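Local coordinates for structural polyprotein, VP3 (Israeli acute paralysis virus, PDB 5CDD) that probably serves as a structural building block of the icosahedral virus shell, being the VP3 part of the capsid polyprotein of a honeybee virus, at residues 152-157 / 239-244; 64-69 / 96-101. All blocks are in the same frame, centred on the assembly; numbering follows the deposited sequence.

Interaction 1 of 2, residues 152-157 / 239-244; sequences RLEIFF and CIRPVT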
ATOM      1  N   ARG B 152     -17.267  19.046 -71.057  1.00 47.34           N
ATOM      2  CA  ARG B 152     -16.287  18.705 -70.037  1.00 46.02           C
ATOM      3  C   ARG B 152     -16.009  19.860 -69.092  1.00 45.20           C
ATOM      4  O   ARG B 152     -15.648  20.952 -69.521  1.00 44.34           O
ATOM      5  CB  ARG B 152     -14.986  18.255 -70.696  1.00 46.44           C
ATOM      6  CG  ARG B 152     -15.075  16.881 -71.323  1.00 48.16           C
ATOM      7  CD  ARG B 152     -14.472  16.864 -72.719  1.00 50.75           C
ATOM      8  NE  ARG B 152     -13.078  17.281 -72.722  1.00 53.85           N
ATOM      9  CZ  ARG B 152     -12.101  16.635 -72.095  1.00 56.24           C
ATOM     10  NH1 ARG B 152     -12.366  15.532 -71.410  1.00 55.45           N
ATOM     11  NH2 ARG B 152     -10.859  17.105 -72.142  1.00 57.12           N
ATOM     12  N   LEU B 153     -16.173  19.603 -67.798  1.00 44.82           N
ATOM     13  CA  LEU B 153     -15.951  20.616 -66.778  1.00 43.39           C
ATOM     14  C   LEU B 153     -14.583  20.403 -66.132  1.00 43.09           C
ATOM     15  O   LEU B 153     -14.174  19.271 -65.878  1.00 43.21           O
ATOM     16  CB  LEU B 153     -17.069  20.528 -65.733  1.00 42.63           C
ATOM     17  CG  LEU B 153     -17.451  21.768 -64.923  1.00 42.00           C
ATOM     18  CD1 LEU B 153     -17.792  22.929 -65.848  1.00 41.34           C
ATOM     19  CD2 LEU B 153     -18.642  21.426 -64.043  1.00 41.77           C
ATOM     20  N   GLU B 154     -13.873  21.497 -65.881  1.00 43.29           N
ATOM     21  CA  GLU B 154     -12.550  21.431 -65.273  1.00 43.74           C
ATOM     22  C   GLU B 154     -12.569  22.001 -63.863  1.00 42.83           C
ATOM     23  O   GLU B 154     -13.145  23.062 -63.618  1.00 43.12           O
ATOM     24  CB  GLU B 154     -11.548  22.213 -66.119  1.00 45.93           C
ATOM     25  CG  GLU B 154     -10.188  22.410 -65.472  1.00 49.66           C
ATOM     26  CD  GLU B 154      -9.306  23.368 -66.255  1.00 52.86           C
ATOM     27  OE1 GLU B 154      -9.731  24.522 -66.489  1.00 53.30           O
ATOM     28  OE2 GLU B 154      -8.183  22.968 -66.632  1.00 55.43           O
ATOM     29  N   ILE B 155     -11.939  21.289 -62.936  1.00 41.06           N
ATOM     30  CA  ILE B 155     -11.864  21.729 -61.550  1.00 38.54           C
ATOM     31  C   ILE B 155     -10.414  21.576 -61.110  1.00 37.78           C
ATOM     32  O   ILE B 155      -9.919  20.459 -60.976  1.00 37.02           O
ATOM     33  CB  ILE B 155     -12.760  20.869 -60.635  1.00 37.73           C
ATOM     34  CG1 ILE B 155     -14.192  20.842 -61.174  1.00 37.11           C
ATOM     35  CG2 ILE B 155     -12.750  21.436 -59.225  1.00 36.37           C
ATOM     36  CD1 ILE B 155     -14.679  19.460 -61.579  1.00 35.93           C
ATOM     37  N   PHE B 156      -9.733  22.698 -60.899  1.00 37.44           N
ATOM     38  CA  PHE B 156      -8.336  22.657 -60.489  1.00 36.64           C
ATOM     39  C   PHE B 156      -8.117  23.396 -59.178  1.00 35.62           C
ATOM     40  O   PHE B 156      -8.942  24.213 -58.768  1.00 34.29           O
ATOM     41  CB  PHE B 156      -7.443  23.241 -61.596  1.00 37.31           C
ATOM     42  CG  PHE B 156      -7.619  24.720 -61.819  1.00 37.55           C
ATOM     43  CD1 PHE B 156      -6.836  25.640 -61.124  1.00 37.69           C
ATOM     44  CD2 PHE B 156      -8.562  25.194 -62.727  1.00 37.02           C
ATOM     45  CE1 PHE B 156      -6.990  27.011 -61.331  1.00 37.00           C
ATOM     46  CE2 PHE B 156      -8.723  26.561 -62.939  1.00 37.55           C
ATOM     47  CZ  PHE B 156      -7.934  27.471 -62.239  1.00 37.78           C
ATOM     48  N   PHE B 157      -7.003  23.091 -58.517  1.00 35.38           N
ATOM     49  CA  PHE B 157      -6.670  23.718 -57.245  1.00 34.25           C
ATOM     50  C   PHE B 157      -5.476  24.656 -57.363  1.00 34.73           C
ATOM     51  O   PHE B 157      -4.445  24.309 -57.947  1.00 34.58           O
ATOM     52  CB  PHE B 157      -6.367  22.656 -56.184  1.00 32.38           C
ATOM     53  CG  PHE B 157      -5.915  23.229 -54.867  1.00 31.00           C
ATOM     54  CD1 PHE B 157      -6.787  23.973 -54.079  1.00 30.61           C
ATOM     55  CD2 PHE B 157      -4.605  23.051 -54.429  1.00 30.04           C
ATOM     56  CE1 PHE B 157      -6.360  24.535 -52.874  1.00 29.42           C
ATOM     57  CE2 PHE B 157      -4.171  23.609 -53.228  1.00 29.77           C
ATOM     58  CZ  PHE B 157      -5.050  24.353 -52.450  1.00 28.77           C
ATOM     59  N   CYS B 239     -11.429  26.008 -58.791  1.00 37.96           N
ATOM     60  CA  CYS B 239     -12.007  26.767 -59.885  1.00 38.47           C
ATOM     61  C   CYS B 239     -12.684  25.834 -60.879  1.00 38.67           C
ATOM     62  O   CYS B 239     -12.070  24.884 -61.369  1.00 38.62           O
ATOM     63  CB  CYS B 239     -10.914  27.583 -60.575  1.00 38.82           C
ATOM     64  SG  CYS B 239     -11.533  28.830 -61.708  1.00 40.19           S
ATOM     65  N   ILE B 240     -13.952  26.110 -61.170  1.00 38.96           N
ATOM     66  CA  ILE B 240     -14.724  25.296 -62.101  1.00 39.08           C
ATOM     67  C   ILE B 240     -14.897  26.017 -63.441  1.00 39.85           C
ATOM     68  O   ILE B 240     -15.700  26.945 -63.562  1.00 39.84           O
ATOM     69  CB  ILE B 240     -16.113  24.966 -61.515  1.00 38.49           C
ATOM     70  CG1 ILE B 240     -15.950  24.348 -60.125  1.00 36.41           C
ATOM     71  CG2 ILE B 240     -16.850  24.000 -62.430  1.00 37.86           C
ATOM     72  CD1 ILE B 240     -17.257  24.057 -59.420  1.00 34.91           C
ATOM     73  N   ARG B 241     -14.139  25.581 -64.445  1.00 40.45           N
ATOM     74  CA  ARG B 241     -14.192  26.184 -65.774  1.00 40.74           C
ATOM     75  C   ARG B 241     -14.418  25.129 -66.851  1.00 41.71           C
ATOM     76  O   ARG B 241     -13.835  24.046 -66.802  1.00 42.66           O
ATOM     77  CB  ARG B 241     -12.885  26.923 -66.071  1.00 39.61           C
ATOM     78  CG  ARG B 241     -12.481  27.931 -65.016  1.00 39.83           C
ATOM     79  CD  ARG B 241     -11.223  28.682 -65.420  1.00 38.14           C
ATOM     80  NE  ARG B 241     -10.138  27.779 -65.791  1.00 37.56           N
ATOM     81  CZ  ARG B 241      -8.883  28.165 -65.994  1.00 37.41           C
ATOM     82  NH1 ARG B 241      -8.552  29.443 -65.860  1.00 36.40           N
ATOM     83  NH2 ARG B 241      -7.960  27.277 -66.335  1.00 36.59           N
ATOM     84  N   PRO B 242     -15.271  25.433 -67.840  1.00 42.18           N
ATOM     85  CA  PRO B 242     -15.541  24.477 -68.917  1.00 42.67           C
ATOM     86  C   PRO B 242     -14.329  24.300 -69.829  1.00 44.15           C
ATOM     87  O   PRO B 242     -13.705  25.278 -70.236  1.00 44.43           O
ATOM     88  CB  PRO B 242     -16.717  25.113 -69.658  1.00 41.64           C
ATOM     89  CG  PRO B 242     -17.387  25.948 -68.604  1.00 41.80           C
ATOM     90  CD  PRO B 242     -16.215  26.562 -67.895  1.00 41.85           C
ATOM     91  N   VAL B 243     -13.990  23.053 -70.138  1.00 46.51           N
ATOM     92  CA  VAL B 243     -12.871  22.763 -71.032  1.00 48.81           C
ATOM     93  C   VAL B 243     -13.472  22.621 -72.425  1.00 50.49           C
ATOM     94  O   VAL B 243     -12.904  23.076 -73.419  1.00 50.52           O
ATOM     95  CB  VAL B 243     -12.168  21.443 -70.649  1.00 48.84           C
ATOM     96  CG1 VAL B 243     -11.130  21.080 -71.697  1.00 50.68           C
ATOM     97  CG2 VAL B 243     -11.510  21.585 -69.296  1.00 49.03           C
ATOM     98  N   THR B 244     -14.636  21.981 -72.467  1.00 51.88           N
ATOM     99  CA  THR B 244     -15.385  21.759 -73.695  1.00 51.97           C
ATOM    100  C   THR B 244     -16.772  22.352 -73.478  1.00 52.89           C
ATOM    101  O   THR B 244     -17.475  21.976 -72.540  1.00 53.83           O
ATOM    102  CB  THR B 244     -15.517  20.254 -74.003  1.00 51.52           C
ATOM    103  OG1 THR B 244     -14.224  19.713 -74.296  1.00 51.52           O
ATOM    104  CG2 THR B 244     -16.446  20.026 -75.189  1.00 51.42           C
TER
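Arg241 reaches over from 239-244 to Glu154 and Phe156 of the antiparallel neighbour 152-157, and its side chain is the one to follow. Arg241 CB stands 4.0 Å from Glu154 OE1. The bend at chi3 (-52°) swings NE and the guanidinium toward the Glu154 carboxylate, the two side chains running alongside each other in the same direction; Arg241 CD passes Phe156 CE2 at 4.1 Å. NE makes a weak bond to Glu154 OE1, and Arg241 NH2 meets the same Glu154 OE1 at 3.3 Å in the salt bridge. That oxygen lies in the guanidinium plane but is approached on its syn side, 32° out of the carboxylate plane. Phe156 CE2 sits against one guanidinium face, 3.5 Å from Arg241 CZ and offset toward the rim, the two planes 56° apart. NH1 turns to the carbonyls of Ala183 and Leu178, and Glu154 OE2 to Ser185 OG, so the buried ion pair is tied to a loop. The Phe156 ring also takes Cys239 CB over a face. On the other face of the sheet, Leu153 CG packs on Ile240 CG2. At the Arg152 end of the pairing, Arg152 O accepts from Val243 N (2.7 Å) and Thr244 N (3.3 Å), a classic beta bulge in the antiparallel sheet of a picornavirus-like capsid jelly roll.

Interaction 2 of 2, residues 64-69 / 96-101; sequences AVKHVL and PCYSKS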
ATOM      1  N   ALA B  64     -23.241  18.968 -47.079  1.00 33.08           N
ATOM      2  CA  ALA B  64     -24.207  20.049 -47.235  1.00 32.64           C
ATOM      3  C   ALA B  64     -23.964  20.770 -48.558  1.00 32.96           C
ATOM      4  O   ALA B  64     -22.824  20.889 -49.009  1.00 33.08           O
ATOM      5  CB  ALA B  64     -24.095  21.029 -46.074  1.00 31.77           C
ATOM      6  N   VAL B  65     -25.039  21.246 -49.180  1.00 32.74           N
ATOM      7  CA  VAL B  65     -24.938  21.951 -50.454  1.00 33.30           C
ATOM      8  C   VAL B  65     -24.637  23.436 -50.260  1.00 34.07           C
ATOM      9  O   VAL B  65     -25.352  24.136 -49.544  1.00 34.18           O
ATOM     10  CB  VAL B  65     -26.244  21.830 -51.263  1.00 32.66           C
ATOM     11  CG1 VAL B  65     -26.090  22.504 -52.597  1.00 32.94           C
ATOM     12  CG2 VAL B  65     -26.587  20.386 -51.475  1.00 32.67           C
ATOM     13  N   LYS B  66     -23.575  23.910 -50.905  1.00 34.40           N
ATOM     14  CA  LYS B  66     -23.189  25.308 -50.812  1.00 34.82           C
ATOM     15  C   LYS B  66     -23.512  26.058 -52.102  1.00 36.28           C
ATOM     16  O   LYS B  66     -23.786  27.260 -52.073  1.00 37.54           O
ATOM     17  CB  LYS B  66     -21.693  25.426 -50.501  1.00 33.19           C
ATOM     18  CG  LYS B  66     -21.302  25.021 -49.086  1.00 31.23           C
ATOM     19  CD  LYS B  66     -21.790  26.025 -48.044  1.00 31.57           C
ATOM     20  CE  LYS B  66     -21.130  27.385 -48.210  1.00 32.90           C
ATOM     21  NZ  LYS B  66     -21.558  28.359 -47.167  1.00 33.10           N
ATOM     22  N   HIS B  67     -23.491  25.350 -53.228  1.00 36.41           N
ATOM     23  CA  HIS B  67     -23.770  25.974 -54.516  1.00 36.37           C
ATOM     24  C   HIS B  67     -24.607  25.129 -55.469  1.00 37.03           C
ATOM     25  O   HIS B  67     -24.547  23.901 -55.454  1.00 36.79           O
ATOM     26  CB  HIS B  67     -22.461  26.323 -55.224  1.00 35.69           C
ATOM     27  CG  HIS B  67     -21.517  27.132 -54.395  1.00 35.96           C
ATOM     28  ND1 HIS B  67     -21.832  28.387 -53.922  1.00 36.71           N
ATOM     29  CD2 HIS B  67     -20.267  26.862 -53.950  1.00 36.08           C
ATOM     30  CE1 HIS B  67     -20.815  28.856 -53.219  1.00 37.45           C
ATOM     31  NE2 HIS B  67     -19.854  27.950 -53.221  1.00 37.23           N
ATOM     32  N   VAL B  68     -25.385  25.816 -56.298  1.00 38.05           N
ATOM     33  CA  VAL B  68     -26.216  25.193 -57.319  1.00 38.05           C
ATOM     34  C   VAL B  68     -26.053  26.120 -58.521  1.00 38.96           C
ATOM     35  O   VAL B  68     -26.887  26.990 -58.771  1.00 39.17           O
ATOM     36  CB  VAL B  68     -27.707  25.134 -56.915  1.00 36.52           C
ATOM     37  CG1 VAL B  68     -28.515  24.490 -58.029  1.00 33.69           C
ATOM     38  CG2 VAL B  68     -27.872  24.334 -55.634  1.00 36.34           C
ATOM     39  N   LEU B  69     -24.956  25.934 -59.247  1.00 39.98           N
ATOM     40  CA  LEU B  69     -24.629  26.754 -60.407  1.00 40.80           C
ATOM     41  C   LEU B  69     -25.421  26.408 -61.665  1.00 42.01           C
ATOM     42  O   LEU B  69     -26.048  25.353 -61.755  1.00 42.53           O
ATOM     43  CB  LEU B  69     -23.136  26.628 -60.710  1.00 39.77           C
ATOM     44  CG  LEU B  69     -22.181  26.781 -59.524  1.00 38.65           C
ATOM     45  CD1 LEU B  69     -20.774  26.428 -59.969  1.00 38.42           C
ATOM     46  CD2 LEU B  69     -22.239  28.196 -58.975  1.00 37.43           C
ATOM     47  N   PRO B  96     -13.607  27.038 -42.619  1.00 34.84           N
ATOM     48  CA  PRO B  96     -14.438  28.185 -42.228  1.00 34.87           C
ATOM     49  C   PRO B  96     -15.439  28.559 -43.322  1.00 36.44           C
ATOM     50  O   PRO B  96     -15.300  28.137 -44.471  1.00 36.43           O
ATOM     51  CB  PRO B  96     -13.413  29.292 -41.999  1.00 33.11           C
ATOM     52  CG  PRO B  96     -12.195  28.546 -41.574  1.00 33.86           C
ATOM     53  CD  PRO B  96     -12.179  27.391 -42.538  1.00 34.68           C
ATOM     54  N   CYS B  97     -16.442  29.355 -42.969  1.00 38.06           N
ATOM     55  CA  CYS B  97     -17.444  29.770 -43.943  1.00 40.23           C
ATOM     56  C   CYS B  97     -16.924  30.958 -44.749  1.00 40.06           C
ATOM     57  O   CYS B  97     -16.251  31.835 -44.207  1.00 41.08           O
ATOM     58  CB  CYS B  97     -18.749  30.143 -43.239  1.00 40.73           C
ATOM     59  SG  CYS B  97     -20.180  30.113 -44.341  1.00 49.81           S
ATOM     60  N   TYR B  98     -17.238  30.985 -46.041  1.00 39.40           N
ATOM     61  CA  TYR B  98     -16.774  32.059 -46.912  1.00 38.99           C
ATOM     62  C   TYR B  98     -17.896  32.858 -47.566  1.00 40.02           C
ATOM     63  O   TYR B  98     -17.668  33.959 -48.070  1.00 41.35           O
ATOM     64  CB  TYR B  98     -15.860  31.482 -47.995  1.00 37.25           C
ATOM     65  CG  TYR B  98     -16.513  30.405 -48.831  1.00 37.22           C
ATOM     66  CD1 TYR B  98     -17.441  30.728 -49.822  1.00 37.62           C
ATOM     67  CD2 TYR B  98     -16.222  29.059 -48.616  1.00 37.67           C
ATOM     68  CE1 TYR B  98     -18.065  29.737 -50.578  1.00 36.29           C
ATOM     69  CE2 TYR B  98     -16.840  28.059 -49.365  1.00 37.32           C
ATOM     70  CZ  TYR B  98     -17.759  28.406 -50.343  1.00 36.90           C
ATOM     71  OH  TYR B  98     -18.375  27.425 -51.082  1.00 37.04           O
ATOM     72  N   SER B  99     -19.105  32.309 -47.560  1.00 40.19           N
ATOM     73  CA  SER B  99     -20.240  32.989 -48.172  1.00 40.25           C
ATOM     74  C   SER B  99     -21.197  33.565 -47.139  1.00 39.99           C
ATOM     75  O   SER B  99     -21.477  32.939 -46.117  1.00 40.69           O
ATOM     76  CB  SER B  99     -21.000  32.026 -49.088  1.00 40.99           C
ATOM     77  OG  SER B  99     -21.517  30.928 -48.357  1.00 42.27           O
ATOM     78  N   LYS B 100     -21.697  34.765 -47.415  1.00 39.48           N
ATOM     79  CA  LYS B 100     -22.634  35.426 -46.520  1.00 39.24           C
ATOM     80  C   LYS B 100     -23.596  36.298 -47.311  1.00 40.37           C
ATOM     81  O   LYS B 100     -23.337  36.650 -48.461  1.00 40.82           O
ATOM     82  CB  LYS B 100     -21.889  36.293 -45.501  1.00 36.50           C
ATOM     83  CG  LYS B 100     -21.192  37.498 -46.099  1.00 33.35           C
ATOM     84  CD  LYS B 100     -20.410  38.261 -45.044  1.00 31.34           C
ATOM     85  CE  LYS B 100     -19.572  39.357 -45.676  1.00 31.08           C
ATOM     86  NZ  LYS B 100     -18.648  39.986 -44.698  1.00 29.96           N
ATOM     87  N   SER B 101     -24.716  36.630 -46.682  1.00 41.51           N
ATOM     88  CA  SER B 101     -25.730  37.475 -47.289  1.00 42.47           C
ATOM     89  C   SER B 101     -25.981  38.617 -46.319  1.00 43.78           C
ATOM     90  O   SER B 101     -25.904  38.431 -45.106  1.00 45.75           O
ATOM     91  CB  SER B 101     -27.018  36.685 -47.508  1.00 42.41           C
ATOM     92  OG  SER B 101     -28.041  37.516 -48.025  1.00 45.96           O
TER
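A classic beta bulge in strand 64-72, where Lys66 and His67 both face Val260 of the neighbouring strand, supplies the two side chains that meet the loop 96-101 inside this capsid jelly roll. His67 and Tyr98 come at each other from opposite directions and join at their polar ends: His67 NE2 and Tyr98 OH are hydrogen-bonded at 2.7 Å, and either may be the donor. The angle of 131° makes the bond a bent one. The rings meet rim to rim, with planes 31° apart and neither covering the other. Tyr98 has CG wedged between its backbone N and carbonyl carbon (chi1 57°), which sends the ring from the loop toward the strand. Trp87 packs edge-to-face with the same ring.

Lys66 runs past the tyrosine in the opposite direction. Lys66 CB lies 3.9 Å from Tyr98 OH, and bends at chi2 and chi3 carry Lys66 CE to 4.0 Å from the same oxygen. Lys66 NZ ends 2.8 Å from Ser99 OG and 3.6 Å from Cys97 SG. It forms a salt bridge with Glu124 and a hydrogen bond to Asp119 O, while Ser99 OG is bonded to the Asp119 carboxylate. The buried ammonium is therefore likely to stay charged, with its cost met chiefly by Glu124 and Asp119; the long cation-pi approach to the Tyr98 ring can add at most a weak attraction.

Interaction 2 closes before interaction 1 opens along the chain, and their centres are about 19 Å apart. Interaction 1 joins the two inner strands, 150-159 and 236-247, of the four-stranded antiparallel sheet; interaction 2 ties strand 64-72 of the other sheet to the loop between strands 90-92 and 101-106. Strand 90-92, an outer strand of the first sheet within this chain, leads into that loop and also lies against His67 and Tyr98. The two contacts touch directly where Ile240 CD1 packs on Leu69 CD1 at 4.3 Å, and Trp71 further along strand 64-72 touches Leu153 and Pro242. The two sheets thus meet through apolar side chains, while interaction 2 anchors the loop by polar groups.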